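Local coordinates for predicted acetamidase/formamidase (PDB 3TKK), which probably hydrolyses carbon-nitrogen bonds in linear amides and binds zinc and calcium ions, at residues Gly149-His154 with Ile275-Asp280. Residues are numbered along the deposited sequence; the frame is centred on the assembly and turned at random.
Sequences GTPGSH and ISQVVD
With CG of Q277 set between its backbone N and carbonyl carbon (chi1 52°) and a second bend at chi2, the NE2 end of the amide points at P151 CG, NE2 to CG being 4.1 Å, and the two side chains cross obliquely. Q277 and S276 both face T284, a classic beta bulge at the end of strand 272-277, outermost within this chain in the large mixed sheet; P151 lies at the weakly bonded strand about 151-152 of a second mixed sheet, so the two sheets touch lightly here. The evidence is for slight van der Waals contact, since only 91 Å² is buried. After the bulge, Q277 OE1 accepts two backbone N-H groups from opposite faces of its amide plane: V279 N at 2.8 Å and D280 N at 2.6 Å. The same amide donates through NE2 to L282 O and T284 OG1, so bonds at both ends fix its rotation. With an alanine for Q277, the V279 and D280 amides would probably lose their shared acceptor, L282 O and T284 OG1 their NE2 donor, and the P151 ring a neighbour. D280 lies near the calcium ligands N157 and D159, with its side chain about 4 Å from the bound calcium at the nearest atoms. G149 O accepts a hydrogen bond from N157 ND2 and meets the methylene of D280, G149 O to D280 CB being 4.1 Å.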
loop_
_atom_site.group_PDB
_atom_site.type_symbol
_atom_site.label_atom_id
_atom_site.label_comp_id
_atom_site.label_asym_id
_atom_site.label_seq_id
_atom_site.Cartn_x
_atom_site.Cartn_y
_atom_site.Cartn_z
ATOM N N GLY A 149 -2.827 22.133 3.905
ATOM C CA GLY A 149 -1.909 21.190 3.213
ATOM C C GLY A 149 -1.268 20.147 4.131
ATOM O O GLY A 149 -0.485 19.324 3.664
ATOM N N THR A 150 -1.527 20.199 5.443
ATOM C CA THR A 150 -0.863 19.217 6.349
ATOM C C THR A 150 -1.929 18.295 6.945
ATOM O O THR A 150 -3.001 18.768 7.355
ATOM C CB THR A 150 -0.201 20.021 7.445
ATOM O OG1 THR A 150 0.882 20.757 6.847
ATOM C CG2 THR A 150 0.376 19.147 8.558
ATOM N N PRO A 151 -1.729 16.979 6.893
ATOM C CA PRO A 151 -2.648 16.105 7.656
ATOM C C PRO A 151 -2.353 15.883 9.080
ATOM O O PRO A 151 -1.187 15.933 9.489
ATOM C CB PRO A 151 -2.482 14.732 7.009
ATOM C CG PRO A 151 -1.124 14.715 6.400
ATOM C CD PRO A 151 -0.679 16.217 6.186
ATOM N N GLY A 152 -3.361 15.556 9.886
ATOM C CA GLY A 152 -3.052 15.140 11.299
ATOM C C GLY A 152 -4.218 14.341 11.812
ATOM O O GLY A 152 -5.048 13.774 11.018
ATOM N N SER A 153 -4.256 14.205 13.119
ATOM C CA SER A 153 -5.359 13.406 13.725
ATOM C C SER A 153 -6.763 13.989 13.446
ATOM O O SER A 153 -7.756 13.252 13.486
ATOM C CB SER A 153 -5.142 13.361 15.203
ATOM O OG SER A 153 -3.866 12.733 15.466
ATOM N N HIS A 154 -6.797 15.285 13.077
ATOM C CA HIS A 154 -8.037 15.988 12.739
ATOM C C HIS A 154 -8.407 15.764 11.296
ATOM O O HIS A 154 -9.471 16.185 10.875
ATOM C CB HIS A 154 -7.922 17.485 12.959
ATOM C CG HIS A 154 -6.904 18.124 12.027
ATOM N ND1 HIS A 154 -5.562 17.911 12.160
ATOM C CD2 HIS A 154 -7.052 18.863 10.883
ATOM C CE1 HIS A 154 -4.910 18.503 11.175
ATOM N NE2 HIS A 154 -5.793 19.094 10.387
ATOM N N ILE A 275 -0.454 2.765 1.488
ATOM C CA ILE A 275 0.065 4.085 1.424
ATOM C C ILE A 275 -0.965 5.036 0.798
ATOM O O ILE A 275 -1.633 4.714 -0.277
ATOM C CB ILE A 275 1.365 4.087 0.551
ATOM C CG1 ILE A 275 2.549 3.401 1.302
ATOM C CG2 ILE A 275 1.873 5.526 0.265
ATOM C CD1 ILE A 275 3.689 3.026 0.300
ATOM N N SER A 276 -1.101 6.199 1.445
ATOM C CA SER A 276 -1.954 7.283 0.867
ATOM C C SER A 276 -1.167 8.250 0.121
ATOM O O SER A 276 -1.438 8.357 -1.038
ATOM C CB SER A 276 -2.891 7.943 1.862
ATOM O OG SER A 276 -3.928 6.999 2.386
ATOM N N GLN A 277 -0.110 8.913 0.784
ATOM C CA GLN A 277 0.668 9.831 0.020
ATOM C C GLN A 277 1.979 9.951 0.671
ATOM O O GLN A 277 2.085 9.860 1.942
ATOM C CB GLN A 277 0.037 11.281 -0.107
ATOM C CG GLN A 277 -0.386 11.981 1.174
ATOM C CD GLN A 277 0.807 12.585 1.884
ATOM O OE1 GLN A 277 1.806 12.932 1.189
ATOM N NE2 GLN A 277 0.610 12.967 3.166
ATOM N N VAL A 278 3.015 10.144 -0.189
ATOM C CA VAL A 278 4.383 10.365 0.368
ATOM C C VAL A 278 4.967 11.679 0.005
ATOM O O VAL A 278 6.139 11.875 0.133
ATOM C CB VAL A 278 5.338 9.274 -0.166
ATOM C CG1 VAL A 278 4.763 7.904 0.262
ATOM C CG2 VAL A 278 5.324 9.266 -1.763
ATOM N N VAL A 279 4.157 12.662 -0.335
ATOM C CA VAL A 279 4.838 13.791 -0.908
ATOM C C VAL A 279 4.416 15.058 -0.054
ATOM O O VAL A 279 4.840 16.143 -0.366
ATOM C CB VAL A 279 4.264 14.006 -2.416
ATOM C CG1 VAL A 279 4.600 12.798 -3.377
ATOM C CG2 VAL A 279 2.827 14.273 -2.453
ATOM N N ASP A 280 3.446 14.943 0.886
ATOM C CA ASP A 280 2.965 16.134 1.584
ATOM C C ASP A 280 3.916 16.363 2.779
ATOM O O ASP A 280 4.923 15.627 2.993
ATOM C CB ASP A 280 1.446 16.054 2.029
ATOM C CG ASP A 280 0.438 15.849 0.813
ATOM O OD1 ASP A 280 0.724 16.432 -0.245
ATOM O OD2 ASP A 280 -0.637 15.156 0.916
#